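Local coordinates for protein galactan 1,3-beta-galactosidase (Phanerochaete chrysosporium, PDB 7BYS) that probably hydrolyses beta-1,3-linked galactan from the chain end as a family 43 exo-galactosidase, and carries a carbohydrate-binding module with a calcium site, at residues 151-156 with 162-167; 141-146 with 219-224. All blocks are in the same frame, centred on the assembly; numbering follows the deposited sequence.

Interaction 1. Residues 151-156 with 162-167; sequences YLLYAS and FKISRL
Lys163 lies across Tyr154 and ends at Ser156, tying the two strands of an antiparallel hairpin together through its side chain. Its CB sits over one face of the Tyr154 ring in a CH-pi contact, 3.7 Å from the ring centroid. The chain is extended beyond CG, and CD runs against Ser156 CB at 3.5 Å, with CE following alongside. At the tip, Lys163 NZ gives a hydrogen bond to Ser156 OG (2.9 Å) and forms a salt bridge with Asp157, just past the strand end. Ser156 OG in turn bonds to the carbonyl oxygen of Asp134, a job for which a small hydroxyl is well suited. Lysine fits here because its methylenes pack on an aromatic ring while its buried ammonium finds polar partners.

The Tyr154 ring is clamped between Lys163 CB on one face and Leu152 CD2 on the opposite one. With CG lying between the backbone N and the carbonyl carbon (chi1 55°), the ring leans over the neighbouring strand, and its OH hydrogen-bonds to Ser165 OG (2.8 Å), which lies at the ring edge, near its plane. A tyrosine can thus span the strands and still satisfy its polar end. Beneath these side chains run paired backbone bonds, such as Tyr154 N to Lys163 O at 2.8 Å.

The other surface of the hairpin, lined by Tyr151, Leu153, Ala155, Phe162, Ile164 and Arg166, is mostly apolar. Leu153 CD2 touches Ile164 CG2 at 3.8 Å, their side chains lying side by side, and Leu153 CB meets Phe162 CZ at 4.0 Å. Leu153 packs on both Pro189 and Ile191 of the next sheet, Phe162 on Pro189 and Ile164 on Ile191. Strand 138-142 pairs with 151-156 and strand 174-181 flanks 162-167, so the hairpin forms the middle of a four-stranded blade.

Interaction 2. Residues 141-146 with 219-224; sequences FQDDDS and SSLAGP
Asp143 OD1 is gripped twice: by the backbone N of Asp144 at 2.8 Å, which approaches 36° out of the carboxylate plane, and by a salt bridge to Lys193. The other oxygen, OD2, takes a hydrogen bond with Tyr198 OH, so this buried carboxylate is well provided for and its charged form is probably favoured. An aspartate, short and with two acceptor oxygens that can serve different partners, suits the place where strand 141-142 gives way to loop.

Asp143 OD2 also lies loosely against Leu221 CD1, at 4.3 Å. Leu221 CD1 lies obliquely to the Phe141 ring, equally close to Phe141 CE2 and Phe141 CD2 (4.1 Å). Leucine suits the place because it is apolar and long enough to carry a methyl from the turn to the Phe141 ring.

Leu221 is held in position by a type I beta turn from Ser220 to Gly223, closed by Gly223 N to Ser220 O at 3.0 Å. Ser220 OG also accepts from Ala222 N at 3.0 Å, an ST turn, and Gly223 adopts the positive phi (90°) that glycine accommodates readily before the cis peptide of Pro224. The arrangement joins neighbouring blades of the five-bladed beta-propeller characteristic of glycoside hydrolase family 43.

Both interactions belong to the catalytic beta-propeller, their centres about 12 Å apart. They meet directly: Tyr151 N probably hydrogen-bonds to Phe141 O (2.8 Å), making strand 138-142 the edge partner of the hairpin in interaction 1. Leu221 of interaction 2 reaches the hairpin too, with CD1 3.3 Å from Tyr151 CE1 and its carbonyl O 4.0 Å from Ile164 CD1. One turn therefore covers parts of three strands, and Ile191 of the adjoining sheet lies against Phe141, Leu221 and Ile164 alike. At the hairpin's far end, the side chain of Ala155 is about 5 Å from that of Asp137, which binds galactose in another structure of this protein; none is bound here. Interaction 2 lies well away from the sugar-binding residues.

Interaction 1. Residues 151-156 with 162-167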
loop_
_atom_site.group_PDB
_atom_site.type_symbol
_atom_site.label_atom_id
_atom_site.label_comp_id
_atom_site.label_asym_id
_atom_site.label_seq_id
_atom_site.Cartn_x
_atom_site.Cartn_y
_atom_site.Cartn_z
ATOM N N TYR A 151 -4.277 15.765 -15.108
ATOM C CA TYR A 151 -2.841 15.993 -15.042
ATOM C C TYR A 151 -2.098 14.676 -14.884
ATOM O O TYR A 151 -2.531 13.793 -14.131
ATOM C CB TYR A 151 -2.514 16.882 -13.832
ATOM C CG TYR A 151 -3.185 18.225 -13.890
ATOM C CD1 TYR A 151 -4.511 18.384 -13.511
ATOM C CD2 TYR A 151 -2.488 19.339 -14.343
ATOM C CE1 TYR A 151 -5.133 19.619 -13.581
ATOM C CE2 TYR A 151 -3.092 20.583 -14.406
ATOM C CZ TYR A 151 -4.410 20.718 -14.029
ATOM O OH TYR A 151 -5.001 21.966 -14.089
ATOM N N LEU A 152 -0.991 14.550 -15.606
ATOM C CA LEU A 152 -0.016 13.492 -15.375
ATOM C C LEU A 152 0.969 13.960 -14.307
ATOM O O LEU A 152 1.530 15.058 -14.402
ATOM C CB LEU A 152 0.734 13.172 -16.674
ATOM C CG LEU A 152 1.779 12.063 -16.556
ATOM C CD1 LEU A 152 1.087 10.738 -16.332
ATOM C CD2 LEU A 152 2.666 12.005 -17.806
ATOM N N LEU A 153 1.176 13.130 -13.295
ATOM C CA LEU A 153 2.173 13.347 -12.250
ATOM C C LEU A 153 3.251 12.297 -12.472
ATOM O O LEU A 153 2.924 11.112 -12.566
ATOM C CB LEU A 153 1.536 13.106 -10.876
ATOM C CG LEU A 153 0.091 13.580 -10.657
ATOM C CD1 LEU A 153 -0.329 13.271 -9.217
ATOM C CD2 LEU A 153 -0.088 15.071 -10.968
ATOM N N TYR A 154 4.517 12.706 -12.601
ATOM C CA TYR A 154 5.486 11.720 -13.074
ATOM C C TYR A 154 6.921 12.016 -12.671
ATOM O O TYR A 154 7.362 13.167 -12.685
ATOM C CB TYR A 154 5.409 11.499 -14.591
ATOM C CG TYR A 154 5.532 12.712 -15.498
ATOM C CD1 TYR A 154 4.596 13.743 -15.471
ATOM C CD2 TYR A 154 6.544 12.777 -16.451
ATOM C CE1 TYR A 154 4.686 14.815 -16.347
ATOM C CE2 TYR A 154 6.639 13.853 -17.331
ATOM C CZ TYR A 154 5.705 14.865 -17.268
ATOM O OH TYR A 154 5.759 15.942 -18.130
ATOM N N ALA A 155 7.656 10.941 -12.386
ATOM C CA ALA A 155 9.100 10.991 -12.202
ATOM C C ALA A 155 9.758 11.032 -13.575
ATOM O O ALA A 155 9.559 10.132 -14.401
ATOM C CB ALA A 155 9.553 9.756 -11.427
ATOM N N SER A 156 10.531 12.077 -13.826
ATOM C CA SER A 156 11.086 12.327 -15.145
ATOM C C SER A 156 12.599 12.486 -15.028
ATOM O O SER A 156 13.168 12.451 -13.929
ATOM C CB SER A 156 10.414 13.561 -15.767
ATOM O OG SER A 156 10.770 13.710 -17.135
ATOM N N PHE A 162 10.730 15.819 -10.759
ATOM C CA PHE A 162 9.330 15.441 -10.649
ATOM C C PHE A 162 8.455 16.466 -11.356
ATOM O O PHE A 162 8.568 17.671 -11.102
ATOM C CB PHE A 162 8.897 15.345 -9.185
ATOM C CG PHE A 162 7.500 14.854 -9.042
ATOM C CD1 PHE A 162 7.217 13.509 -9.219
ATOM C CD2 PHE A 162 6.458 15.734 -8.799
ATOM C CE1 PHE A 162 5.908 13.048 -9.128
ATOM C CE2 PHE A 162 5.154 15.285 -8.718
ATOM C CZ PHE A 162 4.883 13.949 -8.885
ATOM N N LYS A 163 7.558 15.988 -12.211
ATOM C CA LYS A 163 6.785 16.856 -13.080
ATOM C C LYS A 163 5.287 16.651 -12.902
ATOM O O LYS A 163 4.811 15.532 -12.659
ATOM C CB LYS A 163 7.151 16.613 -14.538
ATOM C CG LYS A 163 8.556 17.083 -14.862
ATOM C CD LYS A 163 8.981 16.738 -16.276
ATOM C CE LYS A 163 10.416 17.208 -16.514
ATOM N NZ LYS A 163 10.985 16.582 -17.744
ATOM N N ILE A 164 4.549 17.744 -13.068
ATOM C CA ILE A 164 3.103 17.723 -13.211
ATOM C C ILE A 164 2.787 18.404 -14.529
ATOM O O ILE A 164 3.263 19.519 -14.777
ATOM C CB ILE A 164 2.418 18.467 -12.058
ATOM C CG1 ILE A 164 2.798 17.804 -10.726
ATOM C CG2 ILE A 164 0.916 18.477 -12.270
ATOM C CD1 ILE A 164 2.251 18.523 -9.509
ATOM N N SER A 165 2.020 17.735 -15.384
ATOM C CA SER A 165 1.725 18.296 -16.694
ATOM C C SER A 165 0.265 18.063 -17.028
ATOM O O SER A 165 -0.294 17.027 -16.674
ATOM C CB SER A 165 2.611 17.662 -17.760
ATOM O OG SER A 165 3.975 17.971 -17.514
ATOM N N ARG A 166 -0.345 19.025 -17.712
ATOM C CA ARG A 166 -1.764 18.968 -18.028
ATOM C C ARG A 166 -2.026 18.111 -19.265
ATOM O O ARG A 166 -1.273 18.153 -20.245
ATOM C CB ARG A 166 -2.280 20.392 -18.251
ATOM C CG ARG A 166 -3.773 20.496 -18.512
ATOM C CD ARG A 166 -4.288 21.928 -18.333
ATOM N NE ARG A 166 -3.452 22.907 -19.025
ATOM C CZ ARG A 166 -3.640 23.330 -20.271
ATOM N NH1 ARG A 166 -2.802 24.218 -20.792
ATOM N NH2 ARG A 166 -4.652 22.872 -21.002
ATOM N N LEU A 167 -3.097 17.315 -19.209
ATOM C CA LEU A 167 -3.545 16.516 -20.345
ATOM C C LEU A 167 -4.489 17.323 -21.221
ATOM O O LEU A 167 -5.161 18.245 -20.750
ATOM C CB LEU A 167 -4.305 15.280 -19.865
ATOM C CG LEU A 167 -3.573 14.367 -18.880
ATOM C CD1 LEU A 167 -4.379 13.107 -18.654
ATOM C CD2 LEU A 167 -2.178 14.057 -19.380
#

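Interaction 2. Residues 141-146 with 219-224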
loop_
_atom_site.group_PDB
_atom_site.type_symbol
_atom_site.label_atom_id
_atom_site.label_comp_id
_atom_site.label_asym_id
_atom_site.label_seq_id
_atom_site.Cartn_x
_atom_site.Cartn_y
_atom_site.Cartn_z
ATOM N N PHE A 141 -4.215 12.746 -11.993
ATOM C CA PHE A 141 -5.114 13.474 -11.109
ATOM C C PHE A 141 -6.155 14.199 -11.952
ATOM O O PHE A 141 -5.809 14.907 -12.903
ATOM C CB PHE A 141 -4.344 14.490 -10.251
ATOM C CG PHE A 141 -5.250 15.387 -9.464
ATOM C CD1 PHE A 141 -5.956 14.891 -8.375
ATOM C CD2 PHE A 141 -5.470 16.700 -9.862
ATOM C CE1 PHE A 141 -6.836 15.687 -7.673
ATOM C CE2 PHE A 141 -6.358 17.512 -9.159
ATOM C CZ PHE A 141 -7.039 17.005 -8.063
ATOM N N GLN A 142 -7.428 14.026 -11.603
ATOM C CA GLN A 142 -8.529 14.715 -12.268
ATOM C C GLN A 142 -9.103 15.758 -11.314
ATOM O O GLN A 142 -9.614 15.416 -10.242
ATOM C CB GLN A 142 -9.606 13.710 -12.664
ATOM C CG GLN A 142 -10.743 14.301 -13.484
ATOM C CD GLN A 142 -11.765 13.236 -13.834
ATOM O OE1 GLN A 142 -12.194 12.482 -12.964
ATOM N NE2 GLN A 142 -12.125 13.145 -15.109
ATOM N N ASP A 143 -9.034 17.028 -11.715
ATOM C CA ASP A 143 -9.554 18.110 -10.897
ATOM C C ASP A 143 -11.074 18.167 -11.007
ATOM O O ASP A 143 -11.697 17.531 -11.863
ATOM C CB ASP A 143 -8.928 19.431 -11.346
ATOM C CG ASP A 143 -8.792 20.444 -10.218
ATOM O OD1 ASP A 143 -9.338 20.224 -9.116
ATOM O OD2 ASP A 143 -8.115 21.475 -10.462
ATOM N N ASP A 144 -11.680 18.958 -10.117
ATOM C CA ASP A 144 -13.130 19.108 -10.070
ATOM C C ASP A 144 -13.582 20.477 -10.564
ATOM O O ASP A 144 -14.654 20.958 -10.174
ATOM C CB ASP A 144 -13.684 18.779 -8.677
ATOM C CG ASP A 144 -13.173 19.715 -7.594
ATOM O OD1 ASP A 144 -12.349 20.609 -7.878
ATOM O OD2 ASP A 144 -13.609 19.553 -6.430
ATOM N N ASP A 145 -12.779 21.113 -11.406
ATOM C CA ASP A 145 -13.239 22.273 -12.151
ATOM C C ASP A 145 -14.245 21.841 -13.215
ATOM O O ASP A 145 -14.539 20.657 -13.392
ATOM C CB ASP A 145 -12.052 23.001 -12.770
ATOM C CG ASP A 145 -11.280 22.141 -13.759
ATOM O OD1 ASP A 145 -11.228 20.900 -13.601
ATOM O OD2 ASP A 145 -10.704 22.717 -14.703
ATOM N N SER A 146 -14.785 22.830 -13.936
ATOM C CA SER A 146 -15.860 22.551 -14.883
ATOM C C SER A 146 -15.398 21.629 -16.005
ATOM O O SER A 146 -16.154 20.760 -16.453
ATOM C CB SER A 146 -16.423 23.860 -15.447
ATOM O OG SER A 146 -15.390 24.804 -15.674
ATOM N N SER A 219 -1.958 25.683 -3.447
ATOM C CA SER A 219 -3.279 26.175 -3.838
ATOM C C SER A 219 -3.533 26.056 -5.335
ATOM O O SER A 219 -4.669 26.256 -5.782
ATOM C CB SER A 219 -3.469 27.630 -3.396
ATOM O OG SER A 219 -2.615 28.493 -4.120
ATOM N N SER A 220 -2.510 25.727 -6.112
ATOM C CA SER A 220 -2.630 25.502 -7.540
ATOM C C SER A 220 -1.672 24.378 -7.910
ATOM O O SER A 220 -0.636 24.200 -7.269
ATOM C CB SER A 220 -2.291 26.783 -8.331
ATOM O OG SER A 220 -1.718 26.484 -9.591
ATOM N N LEU A 221 -2.021 23.610 -8.940
ATOM C CA LEU A 221 -1.118 22.550 -9.371
ATOM C C LEU A 221 0.212 23.090 -9.869
ATOM O O LEU A 221 1.208 22.357 -9.865
ATOM C CB LEU A 221 -1.789 21.663 -10.411
ATOM C CG LEU A 221 -2.890 20.899 -9.679
ATOM C CD1 LEU A 221 -3.969 20.468 -10.624
ATOM C CD2 LEU A 221 -2.297 19.711 -8.919
ATOM N N ALA A 222 0.254 24.356 -10.282
ATOM C CA ALA A 222 1.499 24.989 -10.704
ATOM C C ALA A 222 2.418 25.323 -9.540
ATOM O O ALA A 222 3.561 25.739 -9.776
ATOM C CB ALA A 222 1.197 26.277 -11.479
ATOM N N GLY A 223 1.961 25.145 -8.303
ATOM C CA GLY A 223 2.711 25.573 -7.150
ATOM C C GLY A 223 2.364 26.997 -6.764
ATOM O O GLY A 223 1.443 27.604 -7.317
ATOM N N PRO A 224 3.104 27.565 -5.805
ATOM C CA PRO A 224 4.259 26.926 -5.169
ATOM C C PRO A 224 3.868 25.816 -4.204
ATOM O O PRO A 224 2.902 25.934 -3.449
ATOM C CB PRO A 224 4.932 28.083 -4.419
ATOM C CG PRO A 224 3.838 29.024 -4.136
ATOM C CD PRO A 224 2.879 28.929 -5.296
#